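Local atomic coordinates of probable chemoreceptor (Methyl-accepting chemotaxis) transmembrane protein (Rhizobium meliloti, PDB entry 6D8V), a protein that probably serves as a transmembrane chemoreceptor whose sensory domain binds quaternary ammonium compounds such as 1,1-dimethyl-prolinium, guiding bacterial chemotaxis. Residues A[100-105]-A[143-148]; A[230-235]-A[247-252]; A[74-79]-A[162-167]. All coordinates share one frame; numbering follows the deposited sequence.

Contact 1 (A[100-105]-A[143-148]). With PBE (1,1-dimethyl-prolinium), chain C.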
loop_
_atom_site.group_PDB
_atom_site.type_symbol
_atom_site.label_atom_id
_atom_site.label_comp_id
_atom_site.label_asym_id
_atom_site.label_seq_id
_atom_site.Cartn_x
_atom_site.Cartn_y
_atom_site.Cartn_z
ATOM N N THR A 100 -11.985 -11.695 11.885
ATOM C CA THR A 100 -11.512 -10.737 10.884
ATOM C C THR A 100 -11.891 -9.322 11.303
ATOM O O THR A 100 -12.815 -8.714 10.751
ATOM C CB THR A 100 -12.083 -11.068 9.500
ATOM O OG1 THR A 100 -13.488 -11.332 9.610
ATOM C CG2 THR A 100 -11.397 -12.291 8.911
ATOM N N PRO A 101 -11.191 -8.762 12.282
ATOM C CA PRO A 101 -11.436 -7.366 12.663
ATOM C C PRO A 101 -10.808 -6.402 11.674
ATOM O O PRO A 101 -9.765 -6.677 11.075
ATOM C CB PRO A 101 -10.760 -7.241 14.037
ATOM C CG PRO A 101 -10.247 -8.613 14.383
ATOM C CD PRO A 101 -10.145 -9.381 13.109
ATOM N N TYR A 102 -11.443 -5.240 11.525
ATOM C CA TYR A 102 -10.956 -4.261 10.555
ATOM C C TYR A 102 -11.372 -2.860 10.983
ATOM O O TYR A 102 -12.554 -2.513 10.905
ATOM C CB TYR A 102 -11.485 -4.582 9.165
ATOM C CG TYR A 102 -10.989 -3.635 8.097
ATOM C CD1 TYR A 102 -9.755 -3.007 8.216
ATOM C CD2 TYR A 102 -11.755 -3.374 6.968
ATOM C CE1 TYR A 102 -9.303 -2.143 7.241
ATOM C CE2 TYR A 102 -11.310 -2.512 5.990
ATOM C CZ TYR A 102 -10.086 -1.898 6.129
ATOM O OH TYR A 102 -9.644 -1.037 5.148
ATOM N N TRP A 103 -10.401 -2.058 11.406
ATOM C CA TRP A 103 -10.606 -0.630 11.608
ATOM C C TRP A 103 -10.254 0.113 10.327
ATOM O O TRP A 103 -9.187 -0.109 9.750
ATOM C CB TRP A 103 -9.755 -0.110 12.768
ATOM C CG TRP A 103 -10.183 -0.604 14.117
ATOM C CD1 TRP A 103 -9.622 -1.618 14.835
ATOM C CD2 TRP A 103 -11.264 -0.099 14.913
ATOM N NE1 TRP A 103 -10.283 -1.775 16.029
ATOM C CE2 TRP A 103 -11.296 -0.856 16.100
ATOM C CE3 TRP A 103 -12.208 0.919 14.735
ATOM C CZ2 TRP A 103 -12.233 -0.628 17.104
ATOM C CZ3 TRP A 103 -13.136 1.144 15.732
ATOM C CH2 TRP A 103 -13.143 0.374 16.902
ATOM N N SER A 104 -11.151 0.993 9.888
ATOM C CA SER A 104 -10.977 1.723 8.640
ATOM C C SER A 104 -11.601 3.101 8.785
ATOM O O SER A 104 -12.297 3.394 9.760
ATOM C CB SER A 104 -11.610 0.973 7.466
ATOM O OG SER A 104 -13.002 0.790 7.683
ATOM N N LYS A 105 -11.353 3.951 7.799
ATOM C CA LYS A 105 -12.010 5.243 7.737
ATOM C C LYS A 105 -13.260 5.156 6.868
ATOM O O LYS A 105 -13.345 4.354 5.934
ATOM C CB LYS A 105 -11.070 6.318 7.198
ATOM C CG LYS A 105 -9.742 6.365 7.916
ATOM C CD LYS A 105 -9.351 7.778 8.308
ATOM C CE LYS A 105 -7.997 7.762 8.987
ATOM N NZ LYS A 105 -6.959 7.204 8.067
ATOM N N GLU A 143 -12.659 -4.575 0.244
ATOM C CA GLU A 143 -14.024 -5.045 0.483
ATOM C C GLU A 143 -14.645 -4.470 1.752
ATOM O O GLU A 143 -15.767 -3.960 1.721
ATOM C CB GLU A 143 -14.059 -6.576 0.572
ATOM C CG GLU A 143 -15.298 -7.105 1.321
ATOM C CD GLU A 143 -15.207 -8.581 1.668
ATOM O OE1 GLU A 143 -14.327 -9.269 1.104
ATOM O OE2 GLU A 143 -16.011 -9.050 2.505
ATOM N N GLY A 144 -13.960 -4.582 2.882
ATOM C CA GLY A 144 -14.573 -4.243 4.153
ATOM C C GLY A 144 -14.695 -2.759 4.427
ATOM O O GLY A 144 -15.241 -2.386 5.471
ATOM N N THR A 145 -14.197 -1.912 3.534
ATOM C CA THR A 145 -14.266 -0.476 3.758
ATOM C C THR A 145 -15.710 0.005 3.661
ATOM O O THR A 145 -16.533 -0.561 2.937
ATOM C CB THR A 145 -13.386 0.264 2.747
ATOM O OG1 THR A 145 -13.795 -0.071 1.414
ATOM C CG2 THR A 145 -11.935 -0.134 2.930
ATOM N N ASP A 146 -16.019 1.052 4.423
ATOM C CA ASP A 146 -17.327 1.691 4.356
ATOM C C ASP A 146 -17.708 1.911 2.904
ATOM O O ASP A 146 -18.629 1.279 2.376
ATOM C CB ASP A 146 -17.315 3.025 5.108
ATOM C CG ASP A 146 -18.624 3.776 4.983
ATOM O OD1 ASP A 146 -19.614 3.179 4.509
ATOM O OD2 ASP A 146 -18.661 4.962 5.363
ATOM N N VAL A 147 -16.977 2.801 2.252
ATOM C CA VAL A 147 -17.179 3.066 0.836
ATOM C C VAL A 147 -16.057 2.383 0.067
ATOM O O VAL A 147 -14.904 2.377 0.524
ATOM C CB VAL A 147 -17.238 4.576 0.568
ATOM C CG1 VAL A 147 -16.760 4.889 -0.826
ATOM C CG2 VAL A 147 -18.652 5.077 0.790
ATOM N N PRO A 148 -16.356 1.774 -1.077
ATOM C CA PRO A 148 -15.304 1.156 -1.891
ATOM C C PRO A 148 -14.133 2.105 -2.092
ATOM O O PRO A 148 -14.305 3.266 -2.480
ATOM C CB PRO A 148 -16.022 0.848 -3.210
ATOM C CG PRO A 148 -17.458 0.709 -2.837
ATOM C CD PRO A 148 -17.694 1.626 -1.672
HETATM N N PBE C . -8.748 -5.333 4.086
HETATM C CD PBE C . -7.604 -5.933 4.286
HETATM C CA PBE C . -9.145 -5.889 2.729
HETATM C CB PBE C . -8.791 -7.421 2.898
HETATM C CG PBE C . -7.799 -7.442 3.677
HETATM C CE PBE C . -9.703 -5.707 5.150
HETATM C CF PBE C . -8.562 -3.870 4.023
HETATM C C PBE C . -10.520 -5.700 2.328
HETATM O O PBE C . -10.993 -6.409 1.397
HETATM O OXT PBE C . -11.244 -4.823 2.869
#
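Y102 is the first residue of strand 101-105 to meet the loop 143-148, and it does so while lining the 1,1-dimethyl-prolinium pocket. With CG anti to the backbone N (chi1 -178°), its ring reaches both the ligand and the loop. Methyl CE of the ligand's quaternary ammonium sits over the ring centre, 3.5 Å above the plane, and the second methyl, CF, lies 3.2 Å from Y102 OH. The loop comes to the ring's edge instead: Y102 CE2 is 3.7 Å from G144 C, with T145 N also near the ring plane. Methyl CG2 of T145 approaches Y102 OH at 3.3 Å.

From the same strand, S104 lays its CB against the ring face opposite the ligand, offset toward the rim. K105 contributes mainly backbone, its O being 4.3 Å from CB of D146; its NZ bonds the carbonyl of A68, while D146 makes a salt bridge with R107. The loop's hydrogen bonds to the ligand come from its main chain. E143 N donates to ligand O at 2.7 Å and G144 N to ligand OXT at 2.7 Å, so one backbone amide serves each carboxylate oxygen. The site thus divides the zwitterion: an aromatic face for the methylated nitrogen, peptide N-H groups for the acid. Within the loop, T145 OG1 bonds V147 O.

Strand 101-105 lies between strands 70-75 and 111-115, with P101 and W103 turned onto helix 51-58, whereas Y102 and T145 both touch M151 of strand 149-160.

Contact 2 (A[230-235]-A[247-252])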
loop_
_atom_site.group_PDB
_atom_site.type_symbol
_atom_site.label_atom_id
_atom_site.label_comp_id
_atom_site.label_asym_id
_atom_site.label_seq_id
_atom_site.Cartn_x
_atom_site.Cartn_y
_atom_site.Cartn_z
ATOM N N THR A 230 17.251 1.292 -12.502
ATOM C CA THR A 230 17.817 2.589 -12.811
ATOM C C THR A 230 16.818 3.442 -13.583
ATOM O O THR A 230 15.846 2.932 -14.150
ATOM C CB THR A 230 19.110 2.439 -13.622
ATOM O OG1 THR A 230 18.813 1.928 -14.927
ATOM C CG2 THR A 230 20.044 1.478 -12.919
ATOM N N PRO A 231 17.012 4.753 -13.590
ATOM C CA PRO A 231 16.028 5.643 -14.210
ATOM C C PRO A 231 16.034 5.540 -15.723
ATOM O O PRO A 231 17.054 5.250 -16.348
ATOM C CB PRO A 231 16.480 7.033 -13.749
ATOM C CG PRO A 231 17.221 6.760 -12.465
ATOM C CD PRO A 231 17.949 5.485 -12.729
ATOM N N ARG A 232 14.863 5.768 -16.309
ATOM C CA ARG A 232 14.718 5.922 -17.747
ATOM C C ARG A 232 13.957 7.214 -18.033
ATOM O O ARG A 232 13.324 7.797 -17.145
ATOM C CB ARG A 232 14.003 4.716 -18.376
ATOM C CG ARG A 232 14.774 3.410 -18.262
ATOM C CD ARG A 232 16.112 3.472 -19.014
ATOM N NE ARG A 232 17.194 2.835 -18.260
ATOM C CZ ARG A 232 17.324 1.522 -18.097
ATOM N NH1 ARG A 232 18.336 1.039 -17.392
ATOM N NH2 ARG A 232 16.433 0.693 -18.629
ATOM N N MET A 233 14.044 7.669 -19.285
ATOM C CA MET A 233 13.309 8.842 -19.739
ATOM C C MET A 233 12.623 8.521 -21.054
ATOM O O MET A 233 13.279 8.136 -22.025
ATOM C CB MET A 233 14.221 10.056 -19.908
ATOM C CG MET A 233 13.475 11.388 -19.985
ATOM S SD MET A 233 14.538 12.689 -20.643
ATOM C CE MET A 233 13.785 14.164 -19.957
ATOM N N ILE A 234 11.306 8.677 -21.072
ATOM C CA ILE A 234 10.508 8.557 -22.283
ATOM C C ILE A 234 10.439 9.937 -22.921
ATOM O O ILE A 234 9.966 10.892 -22.293
ATOM C CB ILE A 234 9.112 8.012 -21.958
ATOM C CG1 ILE A 234 9.254 6.841 -20.983
ATOM C CG2 ILE A 234 8.404 7.561 -23.216
ATOM C CD1 ILE A 234 7.957 6.283 -20.471
ATOM N N GLU A 235 10.940 10.053 -24.150
ATOM C CA GLU A 235 11.077 11.352 -24.790
ATOM C C GLU A 235 9.893 11.643 -25.699
ATOM O O GLU A 235 9.444 10.778 -26.456
ATOM C CB GLU A 235 12.375 11.430 -25.593
ATOM C CG GLU A 235 13.639 11.423 -24.756
ATOM C CD GLU A 235 14.896 11.606 -25.591
ATOM O OE1 GLU A 235 14.886 11.234 -26.784
ATOM O OE2 GLU A 235 15.890 12.131 -25.047
ATOM N N ARG A 247 8.528 12.024 -20.031
ATOM C CA ARG A 247 8.182 11.184 -18.888
ATOM C C ARG A 247 9.464 10.565 -18.357
ATOM O O ARG A 247 10.101 9.766 -19.048
ATOM C CB ARG A 247 7.176 10.103 -19.276
ATOM C CG ARG A 247 6.731 9.222 -18.119
ATOM C CD ARG A 247 5.307 9.526 -17.678
ATOM N NE ARG A 247 4.310 8.935 -18.574
ATOM C CZ ARG A 247 3.052 9.347 -18.671
ATOM N NH1 ARG A 247 2.628 10.363 -17.933
ATOM N NH2 ARG A 247 2.225 8.749 -19.512
ATOM N N VAL A 248 9.849 10.937 -17.141
ATOM C CA VAL A 248 10.986 10.326 -16.465
ATOM C C VAL A 248 10.458 9.312 -15.461
ATOM O O VAL A 248 9.569 9.625 -14.658
ATOM C CB VAL A 248 11.865 11.381 -15.771
ATOM C CG1 VAL A 248 12.916 10.699 -14.927
ATOM C CG2 VAL A 248 12.522 12.277 -16.794
ATOM N N VAL A 249 11.003 8.102 -15.503
ATOM C CA VAL A 249 10.625 7.036 -14.585
ATOM C C VAL A 249 11.774 6.812 -13.612
ATOM O O VAL A 249 12.944 6.783 -14.010
ATOM C CB VAL A 249 10.262 5.745 -15.345
ATOM C CG1 VAL A 249 9.421 6.080 -16.557
ATOM C CG2 VAL A 249 11.508 5.018 -15.768
ATOM N N TYR A 250 11.441 6.667 -12.331
ATOM C CA TYR A 250 12.442 6.621 -11.264
ATOM C C TYR A 250 12.071 5.504 -10.296
ATOM O O TYR A 250 11.248 5.693 -9.389
ATOM C CB TYR A 250 12.532 7.972 -10.550
ATOM C CG TYR A 250 13.707 8.155 -9.623
ATOM C CD1 TYR A 250 14.926 8.641 -10.098
ATOM C CD2 TYR A 250 13.594 7.885 -8.261
ATOM C CE1 TYR A 250 16.001 8.830 -9.249
ATOM C CE2 TYR A 250 14.663 8.071 -7.403
ATOM C CZ TYR A 250 15.865 8.540 -7.896
ATOM O OH TYR A 250 16.933 8.722 -7.031
ATOM N N PRO A 251 12.642 4.315 -10.478
ATOM C CA PRO A 251 12.425 3.242 -9.503
ATOM C C PRO A 251 13.074 3.578 -8.174
ATOM O O PRO A 251 14.074 4.298 -8.113
ATOM C CB PRO A 251 13.089 2.022 -10.155
ATOM C CG PRO A 251 14.036 2.579 -11.152
ATOM C CD PRO A 251 13.425 3.861 -11.639
ATOM N N PHE A 252 12.480 3.058 -7.102
ATOM C CA PHE A 252 13.044 3.217 -5.768
ATOM C C PHE A 252 12.520 2.100 -4.876
ATOM O O PHE A 252 11.329 1.781 -4.906
ATOM C CB PHE A 252 12.704 4.592 -5.177
ATOM C CG PHE A 252 11.239 4.797 -4.916
ATOM C CD1 PHE A 252 10.378 5.109 -5.952
ATOM C CD2 PHE A 252 10.729 4.680 -3.635
ATOM C CE1 PHE A 252 9.039 5.300 -5.719
ATOM C CE2 PHE A 252 9.384 4.867 -3.392
ATOM C CZ PHE A 252 8.538 5.184 -4.438
#
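I234 and R247 form a hydrogen-bonded antiparallel pair, as do R232 and V249, within the hairpin of strands 232-239 and 243-254. I234 N donates to R247 O at 2.6 Å, and R247 N returns a bond of 2.9 Å to I234 O. Two residues along, R232 N reaches V249 O at 3.2 Å, the longest of the four, while V249 N meets R232 O at 2.9 Å. Between them M233 and V248 are a non-hydrogen-bonded pair. The backbone of V248 turns to V265 on the other side, and that of Y250 to V263.

P231, which has no N-H to give, adds only a CH...O contact from its CA to V249 O (3.3 Å), an oxygen already taken by R232 N. Its ring lies alongside the Y250 side chain, CG being 3.8 Å from CD1 of Y250. The R247 guanidinium has three partners: NH1 makes a salt bridge with D266, NH2 bonds the Y239 hydroxyl, and NE makes a weak bond to that of Y214. The aliphatic part of the R247 side chain (CB and CG) runs beside I234. T230 OG1 bonds T228 OG1, and Y250 OH has a weak bond with R16 NH1. With CG of M233 anti to the backbone N (chi1 -163°), CG comes to 3.4 Å from V248 CG2.

Strand 232-239 is an outermost strand of this four-stranded sheet, and strand 259-268 flanks strand 243-254 on its far side. M233, V248 and Y250 pack on the long helix 2-45, whereas R232 and V249 face helix 219-228.

Contact 3 (A[74-79]-A[162-167])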
loop_
_atom_site.group_PDB
_atom_site.type_symbol
_atom_site.label_atom_id
_atom_site.label_comp_id
_atom_site.label_asym_id
_atom_site.label_seq_id
_atom_site.Cartn_x
_atom_site.Cartn_y
_atom_site.Cartn_z
ATOM N N ALA A 74 -6.312 -10.806 9.699
ATOM C CA ALA A 74 -6.968 -12.030 9.259
ATOM C C ALA A 74 -6.327 -13.213 9.970
ATOM O O ALA A 74 -5.111 -13.415 9.879
ATOM C CB ALA A 74 -6.870 -12.198 7.744
ATOM N N GLU A 75 -7.142 -13.989 10.666
ATOM C CA GLU A 75 -6.667 -15.063 11.526
ATOM C C GLU A 75 -6.787 -16.409 10.821
ATOM O O GLU A 75 -7.858 -16.746 10.301
ATOM C CB GLU A 75 -7.458 -15.079 12.835
ATOM C CG GLU A 75 -7.549 -16.443 13.496
ATOM C CD GLU A 75 -8.934 -17.052 13.394
ATOM O OE1 GLU A 75 -9.722 -16.604 12.536
ATOM O OE2 GLU A 75 -9.236 -17.979 14.177
ATOM N N GLU A 76 -5.692 -17.169 10.814
ATOM C CA GLU A 76 -5.727 -18.550 10.355
ATOM C C GLU A 76 -6.930 -19.266 10.978
ATOM O O GLU A 76 -7.234 -19.047 12.157
ATOM C CB GLU A 76 -4.423 -19.264 10.732
ATOM C CG GLU A 76 -3.984 -20.364 9.763
ATOM C CD GLU A 76 -3.271 -19.818 8.535
ATOM O OE1 GLU A 76 -3.076 -18.588 8.461
ATOM O OE2 GLU A 76 -2.902 -20.617 7.648
ATOM N N PRO A 77 -7.616 -20.139 10.228
ATOM C CA PRO A 77 -8.927 -20.639 10.681
ATOM C C PRO A 77 -8.912 -21.295 12.056
ATOM O O PRO A 77 -8.196 -22.279 12.281
ATOM C CB PRO A 77 -9.313 -21.642 9.585
ATOM C CG PRO A 77 -8.024 -22.024 8.945
ATOM C CD PRO A 77 -7.176 -20.790 8.984
ATOM N N LYS A 78 -9.726 -20.743 12.967
ATOM C CA LYS A 78 -9.895 -21.118 14.377
ATOM C C LYS A 78 -8.673 -20.807 15.247
ATOM O O LYS A 78 -8.679 -21.139 16.438
ATOM C CB LYS A 78 -10.254 -22.604 14.569
ATOM C CG LYS A 78 -9.076 -23.582 14.626
ATOM C CD LYS A 78 -8.539 -23.797 16.042
ATOM C CE LYS A 78 -7.149 -24.423 16.026
ATOM N NZ LYS A 78 -6.485 -24.348 17.358
ATOM N N ALA A 79 -7.655 -20.133 14.718
ATOM C CA ALA A 79 -6.362 -20.090 15.396
ATOM C C ALA A 79 -6.403 -19.259 16.679
ATOM O O ALA A 79 -5.824 -19.661 17.696
ATOM C CB ALA A 79 -5.298 -19.551 14.441
ATOM N N GLY A 162 6.199 -19.700 17.634
ATOM C CA GLY A 162 6.825 -20.345 16.497
ATOM C C GLY A 162 5.891 -20.922 15.449
ATOM O O GLY A 162 6.376 -21.500 14.470
ATOM N N ARG A 163 4.576 -20.798 15.614
ATOM C CA ARG A 163 3.612 -21.231 14.609
ATOM C C ARG A 163 2.717 -20.050 14.264
ATOM O O ARG A 163 2.157 -19.413 15.163
ATOM C CB ARG A 163 2.776 -22.415 15.111
ATOM C CG ARG A 163 3.605 -23.594 15.614
ATOM C CD ARG A 163 4.077 -24.495 14.476
ATOM N NE ARG A 163 5.350 -25.147 14.781
ATOM C CZ ARG A 163 5.780 -26.262 14.197
ATOM N NH1 ARG A 163 5.031 -26.867 13.283
ATOM N NH2 ARG A 163 6.955 -26.780 14.533
ATOM N N MET A 164 2.594 -19.748 12.972
ATOM C CA MET A 164 1.838 -18.569 12.571
ATOM C C MET A 164 0.346 -18.829 12.727
ATOM O O MET A 164 -0.144 -19.928 12.453
ATOM C CB MET A 164 2.175 -18.160 11.131
ATOM C CG MET A 164 1.233 -18.701 10.063
ATOM S SD MET A 164 1.358 -17.840 8.470
ATOM C CE MET A 164 0.834 -16.185 8.916
ATOM N N ILE A 165 -0.372 -17.808 13.193
ATOM C CA ILE A 165 -1.799 -17.905 13.480
ATOM C C ILE A 165 -2.631 -16.943 12.646
ATOM O O ILE A 165 -3.854 -16.888 12.827
ATOM C CB ILE A 165 -2.085 -17.689 14.979
ATOM C CG1 ILE A 165 -1.652 -16.283 15.401
ATOM C CG2 ILE A 165 -1.400 -18.761 15.819
ATOM C CD1 ILE A 165 -1.941 -15.961 16.858
ATOM N N GLY A 166 -2.019 -16.184 11.750
ATOM C CA GLY A 166 -2.763 -15.275 10.907
ATOM C C GLY A 166 -1.862 -14.174 10.374
ATOM O O GLY A 166 -0.640 -14.212 10.533
ATOM N N VAL A 167 -2.504 -13.190 9.751
ATOM C CA VAL A 167 -1.817 -12.077 9.109
ATOM C C VAL A 167 -2.431 -10.775 9.601
ATOM O O VAL A 167 -3.656 -10.630 9.608
ATOM C CB VAL A 167 -1.914 -12.160 7.573
ATOM C CG1 VAL A 167 -1.295 -10.923 6.938
ATOM C CG2 VAL A 167 -1.262 -13.433 7.054
#
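A74 and V167 pair as antiparallel neighbours in the sheet of the first PDC sensor domain, at the point where strand 70-75 runs out into a type II beta turn, E76 to A79. Two bonds join this pair: A74 N to V167 O at 2.7 Å, and V167 N to A74 O at 2.6 Å. Beyond it, E75 stands opposite G166 as a non-hydrogen-bonded pair. E76 N then reaches I165 O at 2.7 Å from above the carbonyl plane. I165 O meets both ends of the turn, since CB of E76 lies 3.2 Å and CB of A79 3.4 Å from that oxygen. A79 CB also packs on I165 CB at 3.8 Å.

The CA of G166 lies close against A74 O and E76 N, opposite CA of E75; with phi at 158° and these neighbours so near, there is no room for a side chain, which only a glycine tolerates. Its main chain and that of I165 also bond V158, tying the strand to its other neighbour, 149-160.

In the next shell, A74 and V167 lie against Y125 of helix 123-131. A74 also touches F116 and W124, two ligand-pocket residues, and is about 6 Å by its side chain from the bound 1,1-dimethyl-prolinium. The turn is closed by A79 N bonding E76 O at 2.8 Å. Backbone O of E75 receives the hydroxyl of Y120, and its side chain, bent at chi2 (-108°), places OE1 to accept the backbone N-H of F99.

Contacts 1 and 3 both reach the same antiparallel sheet of the first PDC sensor domain, where strands 70-75 and 101-105 are neighbours. Their centres are 20 Å apart, although their nearest atoms come within about 4 Å without touching. Along the chain, both segments of contact 1 fall between 74-79 and 162-167, so the pairing of distant strands in contact 3 brackets the region carrying the ligand loop. Contact 2 follows later, in a separate four-stranded sheet on the opposite side of the chain's centre, 35 Å from contact 1 and 41 Å from contact 3, centre to centre. The ligand pocket thus lies in the part of the fold holding contacts 1 and 3, away from the hairpin of contact 2.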